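Local coordinates for uncharacterized HTH-type transcriptional regulator YybR (Bacillus subtilis, PDB 4A5N), which acts as a redox-sensing transcriptional activator of the MarR/DUF24 type and probably binds DNA through a winged helix-turn-helix domain, at residues B[30-35]-B[95-100]; B[40-45]-B[52-57]; B[25-30]-B[58-63]. The protein carries 1 engineered substitution. All coordinates share one frame; numbering follows the deposited sequence.

Contact 1 (B[30-35]-B[95-100])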
# COMPACT_ATOMS: atom_id res chain seq x y z
N ILE B 30 9.32 -2.50 3.67
CA ILE B 30 10.47 -3.30 4.03
C ILE B 30 11.18 -2.66 5.21
O ILE B 30 11.48 -3.35 6.19
CB ILE B 30 11.50 -3.39 2.86
CG1 ILE B 30 10.90 -4.08 1.64
CG2 ILE B 30 12.76 -4.17 3.25
CD1 ILE B 30 11.76 -3.94 0.40
N LEU B 31 11.42 -1.35 5.11
CA LEU B 31 12.14 -0.59 6.15
C LEU B 31 11.39 -0.73 7.48
O LEU B 31 11.97 -1.10 8.49
CB LEU B 31 12.26 0.89 5.78
CG LEU B 31 13.15 1.11 4.54
CD1 LEU B 31 13.24 2.59 4.21
CD2 LEU B 31 14.49 0.45 4.79
N PHE B 32 10.09 -0.46 7.42
CA PHE B 32 9.19 -0.60 8.53
C PHE B 32 9.24 -1.98 9.16
O PHE B 32 9.41 -2.11 10.40
CB PHE B 32 7.75 -0.27 8.07
CG PHE B 32 6.75 -0.25 9.20
CD1 PHE B 32 6.37 -1.43 9.83
CD2 PHE B 32 6.24 0.94 9.65
CE1 PHE B 32 5.46 -1.40 10.87
CE2 PHE B 32 5.35 0.99 10.73
CZ PHE B 32 4.95 -0.19 11.31
N TYR B 33 9.07 -3.01 8.34
CA TYR B 33 9.06 -4.38 8.83
C TYR B 33 10.30 -4.71 9.66
O TYR B 33 10.18 -5.30 10.74
CB TYR B 33 8.89 -5.40 7.69
CG TYR B 33 8.92 -6.82 8.19
CD1 TYR B 33 7.81 -7.39 8.79
CD2 TYR B 33 10.08 -7.57 8.11
CE1 TYR B 33 7.85 -8.71 9.28
CE2 TYR B 33 10.13 -8.87 8.60
CZ TYR B 33 9.02 -9.43 9.17
OH TYR B 33 9.13 -10.72 9.64
N HIS B 34 11.45 -4.26 9.19
CA HIS B 34 12.72 -4.57 9.82
C HIS B 34 12.96 -3.78 11.09
O HIS B 34 13.79 -4.14 11.90
CB HIS B 34 13.84 -4.48 8.78
CG HIS B 34 13.87 -5.67 7.82
ND1 HIS B 34 14.60 -6.79 8.06
CD2 HIS B 34 13.20 -5.90 6.60
CE1 HIS B 34 14.38 -7.69 7.08
NE2 HIS B 34 13.53 -7.14 6.19
N MET B 35 12.17 -2.75 11.32
CA MET B 35 12.22 -2.07 12.61
C MET B 35 11.25 -2.63 13.63
O MET B 35 11.30 -2.21 14.80
CB MET B 35 12.01 -0.58 12.48
CG MET B 35 13.20 0.17 11.88
SD MET B 35 12.93 1.94 11.59
CE MET B 35 12.15 1.88 9.97
N PRO B 95 -0.03 -3.85 12.66
CA PRO B 95 -0.98 -4.90 12.27
C PRO B 95 -1.24 -4.96 10.79
O PRO B 95 -1.27 -6.05 10.20
CB PRO B 95 -2.26 -4.54 13.07
CG PRO B 95 -1.70 -3.88 14.30
CD PRO B 95 -0.50 -3.10 13.85
N ILE B 96 -1.36 -3.80 10.18
CA ILE B 96 -1.57 -3.70 8.74
C ILE B 96 -0.31 -4.25 8.01
O ILE B 96 -0.44 -5.07 7.12
CB ILE B 96 -1.84 -2.26 8.29
CG1 ILE B 96 -3.30 -1.85 8.62
CG2 ILE B 96 -1.50 -2.11 6.79
CD1 ILE B 96 -3.58 -0.36 8.61
N VAL B 97 0.88 -3.82 8.44
CA VAL B 97 2.13 -4.31 7.81
C VAL B 97 2.29 -5.82 7.97
O VAL B 97 2.61 -6.51 7.00
CB VAL B 97 3.38 -3.53 8.26
CG1 VAL B 97 4.65 -4.21 7.76
CG2 VAL B 97 3.29 -2.13 7.73
N LEU B 98 2.00 -6.37 9.15
CA LEU B 98 2.07 -7.81 9.32
C LEU B 98 1.04 -8.57 8.44
O LEU B 98 1.39 -9.58 7.85
CB LEU B 98 2.00 -8.21 10.80
CG LEU B 98 3.21 -7.85 11.68
CD1 LEU B 98 2.97 -8.40 13.09
CD2 LEU B 98 4.53 -8.37 11.14
N GLN B 99 -0.17 -8.03 8.27
CA GLN B 99 -1.13 -8.62 7.34
C GLN B 99 -0.65 -8.66 5.91
O GLN B 99 -0.88 -9.69 5.23
CB GLN B 99 -2.45 -7.91 7.42
CG GLN B 99 -3.20 -8.31 8.67
CD GLN B 99 -4.45 -7.51 8.81
OE1 GLN B 99 -5.45 -7.73 8.11
NE2 GLN B 99 -4.41 -6.53 9.74
N MET B 100 0.01 -7.59 5.48
CA MET B 100 0.59 -7.55 4.14
C MET B 100 1.66 -8.64 3.99
O MET B 100 1.71 -9.34 2.96
CB MET B 100 1.16 -6.17 3.82
CG MET B 100 0.08 -5.08 3.76
SD MET B 100 0.60 -3.47 3.21
CE MET B 100 1.99 -3.01 4.19
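Phe32 and Val97 meet because both first torsions run close to trans: in Phe32 CG lies opposite the backbone N (chi1 -174°), and in Val97 CG1 does so, which leaves CG2 beside its own backbone N and facing the ring. Val97 CG2 sits over one face of Phe32, 4.1 Å from the ring centroid and 24° off the ring normal, a CH-pi contact. It is shifted toward the rim at CD1 and CE1, with Phe32 CD1 3.8 Å from Val97 CG2. Val97 CG1 comes within 3.9 Å of the same Phe32 CD1, so both methyls lie on one side of the ring, CG1 farther out past its edge.

In the winged helix-turn-helix fold of this family, helix 28-35 belongs to the probable DNA-binding domain and helix 94-115 forms part of the dimer interface. The contact therefore joins those two parts, with short-segment axes 10.5 Å apart at a steep 108°. Beside Phe32 and Val97, Tyr33 turns its edge to Leu98: Tyr33 CE1 is 3.8 Å from Leu98 CD2, the methyl lying near the ring plane and the two side chains crossing at about a right angle. No hydrogen bond links the segments; the fit is wholly apolar. Leu93, Ile69 and Leu86 also pack on Phe32, while from the segment 95-100 the O of Met100 accepts a hydrogen bond from Thr19 OG1 of the second subunit.

Contact 2 (B[40-45]-B[52-57]). With BME (beta-mercaptoethanol), chain F.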
# COMPACT_ATOMS: atom_id res chain seq x y z
N LYS B 40 17.45 0.06 14.03
CA LYS B 40 18.40 -0.34 13.00
C LYS B 40 19.28 0.84 12.58
O LYS B 40 18.83 1.98 12.55
CB LYS B 40 17.68 -0.88 11.74
CG LYS B 40 16.78 -2.09 11.96
CD LYS B 40 17.60 -3.31 12.38
CE LYS B 40 16.80 -4.60 12.53
NZ LYS B 40 15.86 -4.55 13.70
N ARG B 41 20.53 0.55 12.23
CA ARG B 41 21.40 1.58 11.68
C ARG B 41 21.24 1.58 10.17
O ARG B 41 20.80 0.60 9.59
CB ARG B 41 22.87 1.36 12.08
CG ARG B 41 23.12 1.14 13.56
CD ARG B 41 24.58 0.87 13.84
NE ARG B 41 25.04 -0.40 13.25
CZ ARG B 41 24.80 -1.58 13.80
NH1 ARG B 41 24.13 -1.68 14.93
NH2 ARG B 41 25.26 -2.68 13.23
N PHE B 42 21.66 2.67 9.55
CA PHE B 42 21.54 2.89 8.12
C PHE B 42 22.18 1.75 7.32
O PHE B 42 21.55 1.19 6.44
CB PHE B 42 22.25 4.21 7.81
CG PHE B 42 22.03 4.75 6.43
CD1 PHE B 42 20.92 5.53 6.15
CD2 PHE B 42 23.01 4.57 5.43
CE1 PHE B 42 20.73 6.07 4.91
CE2 PHE B 42 22.82 5.13 4.18
CZ PHE B 42 21.68 5.87 3.91
N ASN B 43 23.38 1.37 7.70
CA ASN B 43 24.07 0.22 7.10
C ASN B 43 23.35 -1.14 7.24
O ASN B 43 23.50 -2.01 6.38
CB ASN B 43 25.51 0.14 7.60
CG ASN B 43 26.44 1.18 6.95
OD1 ASN B 43 27.59 1.34 7.36
ND2 ASN B 43 25.93 1.89 5.96
N GLU B 44 22.55 -1.32 8.29
CA GLU B 44 21.78 -2.55 8.43
C GLU B 44 20.69 -2.60 7.37
O GLU B 44 20.40 -3.68 6.85
CB GLU B 44 21.18 -2.69 9.82
CG GLU B 44 22.22 -2.78 10.91
CD GLU B 44 21.66 -3.04 12.29
OE1 GLU B 44 21.19 -2.06 12.91
OE2 GLU B 44 21.71 -4.21 12.76
N PHE B 45 20.08 -1.45 7.09
CA PHE B 45 19.06 -1.32 6.06
C PHE B 45 19.65 -1.57 4.66
O PHE B 45 18.96 -2.18 3.84
CB PHE B 45 18.42 0.05 6.04
CG PHE B 45 17.50 0.34 7.20
CD1 PHE B 45 16.45 -0.50 7.52
CD2 PHE B 45 17.64 1.52 7.89
CE1 PHE B 45 15.58 -0.16 8.56
CE2 PHE B 45 16.77 1.87 8.92
CZ PHE B 45 15.74 1.02 9.23
N ILE B 52 18.72 -0.75 -2.96
CA ILE B 52 18.41 0.67 -2.62
C ILE B 52 19.74 1.46 -2.77
O ILE B 52 20.85 0.90 -2.57
CB ILE B 52 17.62 0.85 -1.25
CG1 ILE B 52 16.82 2.17 -1.24
CG2 ILE B 52 18.53 0.83 -0.05
CD1 ILE B 52 15.92 2.38 -0.01
N THR B 53 19.66 2.70 -3.25
CA THR B 53 20.85 3.57 -3.30
C THR B 53 20.85 4.29 -1.97
O THR B 53 19.81 4.40 -1.35
CB THR B 53 20.83 4.63 -4.43
OG1 THR B 53 19.92 5.68 -4.11
CG2 THR B 53 20.49 4.02 -5.81
N GLN B 54 22.00 4.79 -1.54
CA GLN B 54 22.09 5.46 -0.24
C GLN B 54 21.25 6.76 -0.17
O GLN B 54 20.61 7.04 0.85
CB GLN B 54 23.55 5.71 0.14
CG GLN B 54 24.36 4.44 0.32
CD GLN B 54 25.76 4.73 0.80
OE1 GLN B 54 25.93 5.31 1.86
NE2 GLN B 54 26.77 4.35 0.01
N ARG B 55 21.20 7.55 -1.25
CA ARG B 55 20.31 8.74 -1.29
C ARG B 55 18.82 8.40 -1.16
O ARG B 55 18.08 9.09 -0.46
CB ARG B 55 20.51 9.58 -2.57
CG ARG B 55 20.17 11.06 -2.36
CD ARG B 55 20.41 11.94 -3.60
NE ARG B 55 21.73 12.60 -3.64
CZ ARG B 55 22.13 13.63 -2.89
NH1 ARG B 55 21.34 14.16 -1.95
NH2 ARG B 55 23.35 14.13 -3.06
N MET B 56 18.38 7.36 -1.85
CA MET B 56 17.00 6.91 -1.78
C MET B 56 16.66 6.38 -0.37
O MET B 56 15.62 6.68 0.15
CB MET B 56 16.72 5.84 -2.84
CG MET B 56 15.29 5.30 -2.81
SD MET B 56 14.09 6.60 -3.14
CE MET B 56 14.19 6.69 -4.93
N LEU B 57 17.55 5.60 0.23
CA LEU B 57 17.32 5.15 1.62
C LEU B 57 17.16 6.35 2.57
O LEU B 57 16.24 6.37 3.44
CB LEU B 57 18.46 4.23 2.06
CG LEU B 57 18.38 3.68 3.50
CD1 LEU B 57 17.09 2.88 3.67
CD2 LEU B 57 19.59 2.83 3.90
C1 BME F . 28.06 -0.08 9.97
C2 BME F . 28.44 -1.39 10.58
O1 BME F . 27.00 0.46 10.80
S2 BME F . 26.86 -2.18 10.94
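Phe42 and Leu57 pack face to methyl: Leu57 CD2 stands over the centre of the phenyl ring, 3.6 Å from the centroid and only 12° off the normal, a well-centred CH-pi contact. The ring reaches that methyl because its CG is trans to the backbone N (chi1 -169°), which carries it over to Leu57 on helix 54-66. Leu57 CG is likewise trans to its N, and the two side chains run antiparallel alongside one another.

At the ring's edge, Phe42 CZ points at Gln54 O from 3.4 Å, near the ring plane; that carbonyl also accepts a hydrogen bond from Thr58 OG1. The Gln54 chain is extended and crosses the ring at about a right angle, its amide plane turned 55° from the phenyl. Leu57 CD2 has a second neighbour in Phe45 CB at 3.7 Å. A serine in place of Phe42 would probably open a gap beside Leu57 CD2 and leave that methyl without its aromatic face.

Thr53 caps helix 54-66, its OG1 accepting from Met56 N at 3.2 Å. At the other helix start Arg41 N, at the N-cap position, donates to Glu44 OE1 at 2.8 Å, on the anti lone pair. A beta-mercaptoethanol beside Arg41 is doubtfully placed. Helices 42-48 and 54-66 form the helix-turn-helix, the latter probably the recognition helix; behind them Leu31 of helix 28-35 touches both Phe45 and Leu57, and Lys40 bonds through its backbone to Tyr84 of strand 81-86.

Contact 3 (B[25-30]-B[58-63]); sequences GKWKGI and TLQLRE
This contact joins helices 28-35 and 54-66, the first and third of the three-helix bundle (28-35, 42-48 and 54-66) of the winged helix-turn-helix domain, through Lys28, Trp27, Gln60 and Glu63. The polar link is a salt bridge: Lys28 NZ donates to Glu63 OE1 at 2.9 Å, approaching nearly in line with the C-O bond of the acceptor. The lysine chain is extended beyond CG, which carries the ammonium group from a buried residue out to the carboxylate. This pairing probably offsets the cost of holding a lysine there.

Gln60 lies against both Lys28 and Trp27. Its chain folds at chi2 (-66°), placing OE1 against the aliphatic part of the lysine, with Gln60 OE1 3.4 Å from Lys28 CG and 3.5 Å from Lys28 CE. These are contacts with carbon, not hydrogen bonds. Gln60 CG, set by chi1 beside the backbone N, meets the indole, 3.9 Å from Trp27 CD1; the amide and indole planes stand 61° apart. Over one face of Trp27, near its centre, lies Lys26 CG.

Trp27, at the N-cap position of helix 28-35, further touches Cys49, Ser51 and Ile52 of the loop between helices 42-48 and 54-66, as well as Met56, while Leu64 of helix 54-66 packs on Lys28 and Leu31 of helix 28-35 packs on Gln60.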
# COMPACT_ATOMS: atom_id res chain seq x y z
N GLY B 25 4.78 2.57 -1.66
CA GLY B 25 5.96 2.81 -2.48
C GLY B 25 6.86 1.58 -2.38
O GLY B 25 6.49 0.59 -1.75
N LYS B 26 8.03 1.62 -3.00
CA LYS B 26 8.84 0.41 -3.11
C LYS B 26 9.61 -0.06 -1.84
O LYS B 26 9.95 -1.24 -1.72
CB LYS B 26 9.79 0.53 -4.31
CG LYS B 26 10.66 -0.69 -4.48
CD LYS B 26 11.24 -0.80 -5.88
CE LYS B 26 11.70 -2.22 -6.14
NZ LYS B 26 11.72 -2.48 -7.61
N TRP B 27 9.82 0.84 -0.88
CA TRP B 27 10.79 0.62 0.17
C TRP B 27 10.26 0.74 1.57
O TRP B 27 10.78 0.12 2.47
CB TRP B 27 11.90 1.63 0.03
CG TRP B 27 12.50 1.73 -1.35
CD1 TRP B 27 12.34 2.74 -2.28
CD2 TRP B 27 13.38 0.76 -1.99
NE1 TRP B 27 13.07 2.48 -3.42
CE2 TRP B 27 13.71 1.30 -3.31
CE3 TRP B 27 13.92 -0.46 -1.61
CZ2 TRP B 27 14.53 0.63 -4.19
CZ3 TRP B 27 14.76 -1.12 -2.50
CH2 TRP B 27 15.05 -0.59 -3.76
N LYS B 28 9.26 1.57 1.79
CA LYS B 28 8.91 1.87 3.19
C LYS B 28 8.43 0.65 3.95
O LYS B 28 8.67 0.52 5.15
CB LYS B 28 7.90 3.01 3.26
CG LYS B 28 8.49 4.40 3.06
CD LYS B 28 7.41 5.44 2.85
CE LYS B 28 7.95 6.75 2.37
NZ LYS B 28 6.85 7.73 2.33
N GLY B 29 7.67 -0.22 3.29
CA GLY B 29 7.17 -1.44 3.92
C GLY B 29 8.26 -2.34 4.47
O GLY B 29 8.14 -2.89 5.57
N ILE B 30 9.32 -2.50 3.67
CA ILE B 30 10.47 -3.30 4.03
C ILE B 30 11.18 -2.66 5.21
O ILE B 30 11.48 -3.35 6.19
CB ILE B 30 11.50 -3.39 2.86
CG1 ILE B 30 10.90 -4.08 1.64
CG2 ILE B 30 12.76 -4.17 3.25
CD1 ILE B 30 11.76 -3.94 0.40
N THR B 58 18.05 7.34 2.43
CA THR B 58 17.98 8.52 3.30
C THR B 58 16.63 9.24 3.10
O THR B 58 16.04 9.65 4.04
CB THR B 58 19.13 9.53 3.01
OG1 THR B 58 20.37 8.91 3.30
CG2 THR B 58 18.99 10.81 3.87
N LEU B 59 16.19 9.38 1.85
CA LEU B 59 14.94 10.07 1.52
C LEU B 59 13.74 9.33 2.06
O LEU B 59 12.87 9.95 2.70
CB LEU B 59 14.82 10.26 0.00
CG LEU B 59 13.62 10.97 -0.66
CD1 LEU B 59 13.18 12.21 0.12
CD2 LEU B 59 14.02 11.33 -2.10
N GLN B 60 13.71 8.01 1.85
CA GLN B 60 12.59 7.21 2.37
C GLN B 60 12.52 7.30 3.89
O GLN B 60 11.42 7.42 4.48
CB GLN B 60 12.69 5.72 1.95
CG GLN B 60 12.59 5.47 0.45
CD GLN B 60 11.22 5.82 -0.11
OE1 GLN B 60 10.21 5.21 0.24
NE2 GLN B 60 11.18 6.84 -0.93
N LEU B 61 13.67 7.23 4.55
CA LEU B 61 13.69 7.32 6.02
C LEU B 61 13.28 8.73 6.51
O LEU B 61 12.63 8.84 7.53
CB LEU B 61 15.07 6.90 6.59
CG LEU B 61 15.43 5.41 6.53
CD1 LEU B 61 16.94 5.19 6.72
CD2 LEU B 61 14.63 4.59 7.55
N ARG B 62 13.68 9.78 5.80
CA ARG B 62 13.31 11.16 6.14
C ARG B 62 11.80 11.35 6.05
O ARG B 62 11.18 12.02 6.90
CB ARG B 62 14.03 12.20 5.24
CG ARG B 62 15.42 12.62 5.72
CD ARG B 62 15.98 13.78 4.88
NE ARG B 62 17.12 14.45 5.53
CZ ARG B 62 17.14 15.73 5.95
NH1 ARG B 62 16.09 16.54 5.79
NH2 ARG B 62 18.24 16.20 6.53
N GLU B 63 11.19 10.77 5.02
CA GLU B 63 9.74 10.88 4.87
C GLU B 63 8.99 10.14 5.97
O GLU B 63 8.05 10.67 6.52
CB GLU B 63 9.28 10.35 3.52
CG GLU B 63 9.90 11.07 2.36
CD GLU B 63 9.28 10.69 1.05
OE1 GLU B 63 8.46 9.76 1.05
OE2 GLU B 63 9.64 11.32 0.01

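Along the chain contacts 1 and 3 cross, sharing Ile30 on helix 28-35, and contact 2 is nested inside the loop each closes. The centres of contact 2 and contact 3 lie about 9 Å apart. Those of contact 1 and contact 3 are separated by about 12 Å, and those of contact 1 and contact 2 by about 17 Å. Helix 54-66 serves both contact 2 and contact 3. Leu31, on the contact 1 segment 30-35, ties that helix to contacts 2 and 3. Helix 28-35 is thus packed between the helix-turn-helix and helix 94-115, and contacts 1 and 3 both touch the second subunit, a geometry consistent with coupling of dimer and DNA-binding parts.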